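Rubredoxin\:oxygen oxidoreductase (Desulfovibrio gigas, PDB 1E5D) catalyses the four-electron reduction of one oxygen molecule to two water molecules, using a diiron centre and flavin mononucleotide. Local coordinates at residues 46-51 / 151-156; 138-143 / 213-218. All blocks are in the same frame, centred on the assembly; numbering follows the deposited sequence.

Contact 1 of 2, residues 46-51 / 151-156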
ATOM      1  N   THR A  46      10.107  43.030   1.409  1.00 23.21           N
ATOM      2  CA  THR A  46      10.439  41.651   1.090  1.00 24.18           C
ATOM      3  C   THR A  46       9.354  40.637   1.424  1.00 24.80           C
ATOM      4  O   THR A  46       8.681  40.682   2.450  1.00 28.60           O
ATOM      5  CB  THR A  46      11.726  41.225   1.835  1.00 23.62           C
ATOM      6  OG1 THR A  46      12.787  42.102   1.462  1.00 28.68           O
ATOM      7  CG2 THR A  46      12.124  39.824   1.411  1.00 23.61           C
ATOM      8  N   LEU A  47       9.220  39.697   0.499  1.00 21.67           N
ATOM      9  CA  LEU A  47       8.340  38.546   0.597  1.00 17.14           C
ATOM     10  C   LEU A  47       9.159  37.288   0.850  1.00 20.57           C
ATOM     11  O   LEU A  47      10.041  36.933   0.057  1.00 20.92           O
ATOM     12  CB  LEU A  47       7.549  38.422  -0.694  1.00 19.81           C
ATOM     13  CG  LEU A  47       6.166  37.786  -0.646  1.00 25.53           C
ATOM     14  CD1 LEU A  47       6.140  36.607  -1.596  1.00  8.50           C
ATOM     15  CD2 LEU A  47       5.795  37.364   0.762  1.00 17.51           C
ATOM     16  N   PHE A  48       8.907  36.582   1.956  1.00 14.28           N
ATOM     17  CA  PHE A  48       9.583  35.321   2.225  0.77 13.74           C
ATOM     18  C   PHE A  48       8.621  34.176   1.900  0.77 12.84           C
ATOM     19  O   PHE A  48       7.455  34.322   2.268  0.77  7.68           O
ATOM     20  CB  PHE A  48      10.041  35.194   3.672  0.77 14.70           C
ATOM     21  CG  PHE A  48      11.044  36.244   4.113  1.00 15.24           C
ATOM     22  CD1 PHE A  48      10.637  37.546   4.360  1.00 14.99           C
ATOM     23  CD2 PHE A  48      12.378  35.910   4.272  1.00 13.63           C
ATOM     24  CE1 PHE A  48      11.563  38.496   4.757  1.00 17.86           C
ATOM     25  CE2 PHE A  48      13.304  36.860   4.669  1.00 17.13           C
ATOM     26  CZ  PHE A  48      12.898  38.164   4.912  1.00 13.57           C
ATOM     27  N   ASP A  49       9.125  33.137   1.256  0.77 13.83           N
ATOM     28  CA  ASP A  49       8.348  31.983   0.823  0.77  9.41           C
ATOM     29  C   ASP A  49       7.359  32.408  -0.270  0.77 14.81           C
ATOM     30  O   ASP A  49       7.348  33.566  -0.681  0.77 20.42           O
ATOM     31  CB  ASP A  49       7.578  31.346   1.974  0.77 15.54           C
ATOM     32  CG  ASP A  49       8.379  31.153   3.245  0.77 23.36           C
ATOM     33  OD1 ASP A  49       9.621  31.047   3.122  0.77 23.81           O
ATOM     34  OD2 ASP A  49       7.788  31.091   4.352  0.77 10.58           O
ATOM     35  N   THR A  50       6.535  31.477  -0.694  1.00 16.74           N
ATOM     36  CA  THR A  50       5.487  31.649  -1.743  1.00 13.41           C
ATOM     37  C   THR A  50       4.352  30.727  -1.371  1.00 18.58           C
ATOM     38  O   THR A  50       4.314  30.340  -0.180  1.00 26.56           O
ATOM     39  CB  THR A  50       6.201  31.475  -3.081  1.00 16.85           C
ATOM     40  OG1 THR A  50       6.127  32.762  -3.736  1.00 39.64           O
ATOM     41  CG2 THR A  50       5.635  30.489  -4.075  1.00  4.96           C
ATOM     42  N   VAL A  51       3.381  30.297  -2.151  1.00 22.36           N
ATOM     43  CA  VAL A  51       2.468  29.224  -1.761  1.00 15.65           C
ATOM     44  C   VAL A  51       2.312  28.204  -2.881  1.00 13.70           C
ATOM     45  O   VAL A  51       2.903  28.325  -3.956  1.00 12.06           O
ATOM     46  CB  VAL A  51       1.089  29.787  -1.381  1.00 17.85           C
ATOM     47  CG1 VAL A  51       1.218  30.670  -0.150  1.00 21.01           C
ATOM     48  CG2 VAL A  51       0.499  30.568  -2.541  1.00 16.42           C
ATOM     49  N   MET A 151      17.022  26.560   3.760  1.00 23.66           N
ATOM     50  CA  MET A 151      17.698  27.572   4.547  1.00 25.52           C
ATOM     51  C   MET A 151      16.673  28.363   5.347  1.00 25.34           C
ATOM     52  O   MET A 151      15.497  28.373   4.990  1.00 23.55           O
ATOM     53  CB  MET A 151      18.504  28.523   3.665  1.00 23.91           C
ATOM     54  CG  MET A 151      17.641  29.660   3.139  1.00 28.86           C
ATOM     55  SD  MET A 151      18.589  30.850   2.173  1.00 33.23           S
ATOM     56  CE  MET A 151      17.259  31.742   1.377  1.00 16.93           C
ATOM     57  N   VAL A 152      17.099  29.017   6.424  1.00 25.22           N
ATOM     58  CA  VAL A 152      16.116  29.763   7.215  1.00 20.18           C
ATOM     59  C   VAL A 152      16.541  31.218   7.333  1.00 27.78           C
ATOM     60  O   VAL A 152      17.688  31.557   7.028  1.00 32.65           O
ATOM     61  CB  VAL A 152      15.925  29.117   8.595  1.00 23.01           C
ATOM     62  CG1 VAL A 152      15.643  27.625   8.437  1.00 15.85           C
ATOM     63  CG2 VAL A 152      17.149  29.329   9.474  1.00 20.61           C
ATOM     64  N   SER A 153      15.623  32.082   7.766  1.00 23.86           N
ATOM     65  CA  SER A 153      15.922  33.508   7.823  1.00 14.21           C
ATOM     66  C   SER A 153      15.729  34.058   9.228  1.00 14.18           C
ATOM     67  O   SER A 153      14.721  33.812   9.873  1.00 24.74           O
ATOM     68  CB  SER A 153      15.056  34.310   6.852  1.00 12.76           C
ATOM     69  OG  SER A 153      15.549  34.168   5.534  1.00 23.44           O
ATOM     70  N   TRP A 154      16.733  34.804   9.657  1.00 16.50           N
ATOM     71  CA  TRP A 154      16.769  35.324  11.012  1.00 22.91           C
ATOM     72  C   TRP A 154      16.774  36.849  11.039  1.00 23.60           C
ATOM     73  O   TRP A 154      17.608  37.492  10.403  1.00 22.09           O
ATOM     74  CB  TRP A 154      18.022  34.802  11.710  1.00 28.48           C
ATOM     75  CG  TRP A 154      18.198  35.218  13.134  1.00 31.53           C
ATOM     76  CD1 TRP A 154      19.311  35.777  13.697  1.00 26.85           C
ATOM     77  CD2 TRP A 154      17.227  35.103  14.184  1.00 32.42           C
ATOM     78  NE1 TRP A 154      19.092  36.020  15.029  1.00 28.57           N
ATOM     79  CE2 TRP A 154      17.823  35.616  15.354  1.00 32.29           C
ATOM     80  CE3 TRP A 154      15.917  34.620  14.246  1.00 37.16           C
ATOM     81  CZ2 TRP A 154      17.144  35.652  16.573  1.00 35.99           C
ATOM     82  CZ3 TRP A 154      15.246  34.659  15.458  1.00 40.69           C
ATOM     83  CH2 TRP A 154      15.862  35.173  16.609  1.00 39.36           C
ATOM     84  N   PHE A 155      15.827  37.376  11.791  1.00 23.74           N
ATOM     85  CA  PHE A 155      15.773  38.770  12.208  1.00 21.38           C
ATOM     86  C   PHE A 155      16.241  38.828  13.666  1.00 22.08           C
ATOM     87  O   PHE A 155      15.456  38.618  14.591  1.00 17.88           O
ATOM     88  CB  PHE A 155      14.373  39.352  12.035  1.00 24.88           C
ATOM     89  CG  PHE A 155      14.061  39.675  10.578  1.00 31.71           C
ATOM     90  CD1 PHE A 155      14.421  40.889  10.020  1.00 32.48           C
ATOM     91  CD2 PHE A 155      13.411  38.748   9.780  1.00 34.59           C
ATOM     92  CE1 PHE A 155      14.157  41.186   8.698  1.00 29.21           C
ATOM     93  CE2 PHE A 155      13.137  39.038   8.456  1.00 33.30           C
ATOM     94  CZ  PHE A 155      13.515  40.252   7.913  1.00 31.92           C
ATOM     95  N   ALA A 156      17.534  39.080  13.820  1.00 25.89           N
ATOM     96  CA  ALA A 156      18.178  39.087  15.129  1.00 31.02           C
ATOM     97  C   ALA A 156      17.567  40.142  16.036  1.00 32.33           C
ATOM     98  O   ALA A 156      17.270  39.908  17.208  1.00 41.87           O
ATOM     99  CB  ALA A 156      19.676  39.310  14.985  1.00 15.10           C
TER
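With CG anti to the carbonyl carbon in both residues (chi1 -61° at Phe48, -76° at Phe155), Phe48 meets Phe155, and the Ser153 hydroxyl, set the same way, lies at the Phe48 edge; the bonds from CA to CB of all three are directed toward the opposing segment. The contact closes the hydrophobic interior of the beta-sandwich in the metallo-beta-lactamase fold. Strand 46-48 belongs to the sheet that runs from 4-7 to 121-124, strand 151-155 to the sheet that runs from 129-131 to 230-231, and no hydrogen bond joins the two segments. Their closest CA atoms, those of Phe48 and Ser153, are 8.6 Å apart, a separation filled by side chains.

The two phenylalanines advance from opposite directions. In the conformer described, one of two modelled for Phe48, Phe48 CZ arrives at the rim of the Phe155 ring, close to its plane, and lies 3.7 Å from Phe155 CE2 and equally near CZ of that ring. Relative to the Phe48 ring, the approach is oblique; with centroids 5.8 Å apart and planes at 72°, the pair fits neither a stack nor a T-shaped geometry. Phe10 does meet Phe155 edge-to-face, extending the aromatic cluster, while Val76 and Ile162 also pack on Phe48.

Ser153 occupies another part of the Phe48 rim. Its hydroxyl is buried, and a hydrogen bond to Gln78 OE1 satisfies it; in one of two Asp49 conformers, Gln78 NE2 also binds Asp49 OD1, so this amide may link both segments. Gln78 directly precedes the iron ligand His79, whose side chain is about 10 Å from that of Phe48. Across the contact, Ser153 OG lies near the plane of the Phe48 ring, 3.6 Å from Phe48 CE2.

Contact 2 of 2, residues 138-143 / 213-218; sequences TFYETR and VGAGVA
Tyr140 meets Ala215 and Val217 with the far half of its ring. Tyr140 OH lies 3.6 Å from Ala215 CB, and Tyr140 CZ is 4.1 Å from the same methyl; farther back on the ring, Tyr140 CE2 touches Val217 CG2 at 3.9 Å. Both methyls approach the ring obliquely. No hydrogen bond crosses between the segments, so the evidence is for van der Waals contact alone, with 95 Å² buried in total.

Torsions account for which branch of the valine is used. With chi1 -176°, Val217 CG1 extends anti to the backbone N, and CG2 is the methyl left facing the tyrosine. The side chains of Tyr140 and Val217 run alongside each other, pointing opposite ways.

The next shell packs around these groups. Leu212, from helix 202-214, touches both Tyr140 and Val217, and Trp154 of the adjoining strand does the same, so each side of the contact packs against a common pair of neighbours. The ring of His126 also meets that of Tyr140, with planes at about 60°, while His126 ND1 accepts a hydrogen bond from Glu141 N. Ala215 is the first residue to leave helical backbone angles, which places its methyl exactly where the chain turns out of the helix.

Farther out, the CA atoms of Tyr140 on strand 136-141 and of Ala215, just past the end of helix 202-214, are 9.9 Å apart. The chain leaving this helix packs on the outer face of the sheet, with Leu212 adding the helix's part, in the alpha-beta/beta-alpha sandwich characteristic of the metallo-beta-lactamase fold.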
ATOM      1  N   THR A 138      19.327  37.793   8.434  1.00 27.39           N
ATOM      2  CA  THR A 138      20.489  36.910   8.323  1.00 27.60           C
ATOM      3  C   THR A 138      20.098  35.511   7.868  1.00 28.16           C
ATOM      4  O   THR A 138      19.122  34.929   8.346  1.00 30.89           O
ATOM      5  CB  THR A 138      21.228  36.844   9.670  1.00 33.14           C
ATOM      6  OG1 THR A 138      21.700  38.162   9.981  1.00 39.34           O
ATOM      7  CG2 THR A 138      22.437  35.931   9.573  1.00 29.55           C
ATOM      8  N   PHE A 139      20.856  34.953   6.924  1.00 24.33           N
ATOM      9  CA  PHE A 139      20.501  33.674   6.328  1.00 20.93           C
ATOM     10  C   PHE A 139      21.316  32.511   6.871  1.00 24.90           C
ATOM     11  O   PHE A 139      22.546  32.558   6.879  1.00 34.06           O
ATOM     12  CB  PHE A 139      20.692  33.713   4.803  1.00 19.03           C
ATOM     13  CG  PHE A 139      19.826  34.761   4.128  1.00 23.82           C
ATOM     14  CD1 PHE A 139      18.453  34.740   4.288  1.00 24.50           C
ATOM     15  CD2 PHE A 139      20.392  35.751   3.349  1.00 21.63           C
ATOM     16  CE1 PHE A 139      17.654  35.690   3.676  1.00 22.96           C
ATOM     17  CE2 PHE A 139      19.598  36.703   2.739  1.00 24.74           C
ATOM     18  CZ  PHE A 139      18.230  36.678   2.907  1.00 23.41           C
ATOM     19  N   TYR A 140      20.610  31.461   7.301  1.00 24.59           N
ATOM     20  CA  TYR A 140      21.313  30.256   7.738  1.00 25.72           C
ATOM     21  C   TYR A 140      20.922  29.070   6.864  1.00 27.80           C
ATOM     22  O   TYR A 140      19.773  28.929   6.441  1.00 31.28           O
ATOM     23  CB  TYR A 140      21.049  29.966   9.219  1.00 25.42           C
ATOM     24  CG  TYR A 140      21.654  31.019  10.118  1.00 30.29           C
ATOM     25  CD1 TYR A 140      23.036  31.151  10.221  1.00 29.56           C
ATOM     26  CD2 TYR A 140      20.853  31.881  10.853  1.00 36.02           C
ATOM     27  CE1 TYR A 140      23.601  32.112  11.039  1.00 27.78           C
ATOM     28  CE2 TYR A 140      21.411  32.845  11.671  1.00 37.72           C
ATOM     29  CZ  TYR A 140      22.782  32.954  11.758  1.00 35.86           C
ATOM     30  OH  TYR A 140      23.329  33.917  12.575  1.00 58.12           O
ATOM     31  N   GLU A 141      21.911  28.218   6.596  1.00 24.03           N
ATOM     32  CA  GLU A 141      21.648  27.031   5.792  1.00 25.02           C
ATOM     33  C   GLU A 141      21.276  25.859   6.696  1.00 27.44           C
ATOM     34  O   GLU A 141      21.830  25.662   7.776  1.00 41.09           O
ATOM     35  CB  GLU A 141      22.854  26.677   4.931  1.00 29.32           C
ATOM     36  CG  GLU A 141      23.207  27.724   3.886  1.00 35.50           C
ATOM     37  CD  GLU A 141      24.297  27.252   2.943  1.00 38.20           C
ATOM     38  OE1 GLU A 141      25.107  26.383   3.327  1.00 40.02           O
ATOM     39  OE2 GLU A 141      24.338  27.759   1.804  1.00 60.92           O
ATOM     40  N   THR A 142      20.313  25.087   6.212  1.00 24.05           N
ATOM     41  CA  THR A 142      19.779  23.947   6.941  1.00 19.84           C
ATOM     42  C   THR A 142      19.595  22.778   5.980  1.00 23.00           C
ATOM     43  O   THR A 142      18.506  22.216   5.891  1.00 19.15           O
ATOM     44  CB  THR A 142      18.448  24.296   7.625  1.00 20.70           C
ATOM     45  OG1 THR A 142      17.629  25.093   6.757  1.00 31.42           O
ATOM     46  CG2 THR A 142      18.689  25.155   8.859  1.00 12.39           C
ATOM     47  N   ARG A 143      20.672  22.442   5.267  1.00 25.40           N
ATOM     48  CA  ARG A 143      20.639  21.363   4.289  1.00 27.19           C
ATOM     49  C   ARG A 143      20.041  20.092   4.901  1.00 26.25           C
ATOM     50  O   ARG A 143      20.281  19.826   6.078  1.00 29.27           O
ATOM     51  CB  ARG A 143      22.027  21.080   3.716  1.00 33.88           C
ATOM     52  CG  ARG A 143      22.933  22.292   3.627  1.00 52.88           C
ATOM     53  CD  ARG A 143      23.300  22.691   2.212  1.00 60.31           C
ATOM     54  NE  ARG A 143      24.654  22.327   1.833  1.00 69.20           N
ATOM     55  CZ  ARG A 143      25.648  23.066   1.374  1.00 71.46           C
ATOM     56  NH1 ARG A 143      25.541  24.373   1.177  1.00 71.16           N
ATOM     57  NH2 ARG A 143      26.814  22.484   1.093  1.00 66.77           N
ATOM     58  N   VAL A 213      21.657  27.990  17.788  1.00 33.45           N
ATOM     59  CA  VAL A 213      21.859  28.375  19.179  1.00 32.92           C
ATOM     60  C   VAL A 213      23.296  28.851  19.373  1.00 34.02           C
ATOM     61  O   VAL A 213      23.523  29.781  20.139  1.00 37.94           O
ATOM     62  CB  VAL A 213      21.541  27.209  20.126  1.00 35.32           C
ATOM     63  CG1 VAL A 213      21.932  27.517  21.558  1.00 40.56           C
ATOM     64  CG2 VAL A 213      20.052  26.890  20.047  1.00 39.70           C
ATOM     65  N   GLY A 214      24.215  28.194  18.678  1.00 42.97           N
ATOM     66  CA  GLY A 214      25.622  28.588  18.688  1.00 47.82           C
ATOM     67  C   GLY A 214      25.696  30.056  18.301  1.00 51.24           C
ATOM     68  O   GLY A 214      26.220  30.900  19.022  1.00 64.43           O
ATOM     69  N   ALA A 215      25.114  30.369  17.144  1.00 47.50           N
ATOM     70  CA  ALA A 215      24.875  31.781  16.837  1.00 40.77           C
ATOM     71  C   ALA A 215      23.841  32.293  17.818  1.00 36.83           C
ATOM     72  O   ALA A 215      23.416  31.604  18.756  1.00 48.11           O
ATOM     73  CB  ALA A 215      24.453  31.956  15.396  1.00 34.78           C
ATOM     74  N   GLY A 216      23.330  33.521  17.734  1.00 28.72           N
ATOM     75  CA  GLY A 216      22.438  33.817  18.873  1.00 33.15           C
ATOM     76  C   GLY A 216      20.979  33.709  18.515  1.00 37.49           C
ATOM     77  O   GLY A 216      20.194  34.643  18.714  1.00 54.82           O
ATOM     78  N   VAL A 217      20.570  32.563  17.965  1.00 31.47           N
ATOM     79  CA  VAL A 217      19.163  32.498  17.568  1.00 27.00           C
ATOM     80  C   VAL A 217      18.281  32.030  18.718  1.00 25.37           C
ATOM     81  O   VAL A 217      18.220  30.844  19.030  1.00 39.82           O
ATOM     82  CB  VAL A 217      18.998  31.588  16.340  1.00 27.66           C
ATOM     83  CG1 VAL A 217      17.558  31.586  15.866  1.00 24.28           C
ATOM     84  CG2 VAL A 217      19.945  32.048  15.239  1.00 29.52           C
ATOM     85  N   ALA A 218      17.603  32.999  19.317  1.00 22.87           N
ATOM     86  CA  ALA A 218      16.638  32.800  20.389  1.00 22.39           C
ATOM     87  C   ALA A 218      15.353  33.571  20.082  1.00 27.34           C
ATOM     88  O   ALA A 218      15.138  34.688  20.538  1.00 41.12           O
ATOM     89  CB  ALA A 218      17.188  33.223  21.735  1.00 18.50           C
TER

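Contacts 1 and 2 have centres 13 Å apart and share one sheet, in which strands 136-141 and 151-155 are antiparallel neighbours. Along the chain their segments alternate: 46-51, 138-143, 151-156, 213-218. Direct contact includes probable backbone hydrogen bonds from Thr138 N to Trp154 O (2.6 Å) and from Val152 N to Tyr140 O (2.7 Å), and side-chain packing of Ser153 on Phe139. The shared sheet is thus packed on both faces, against the other sheet in contact 1 and against the end of helix 202-214 and the chain after it in contact 2. Together they sample successive layers of the lactamase-like domain that carries the diiron centre, with contact 2 lying away from the diiron and flavin sites.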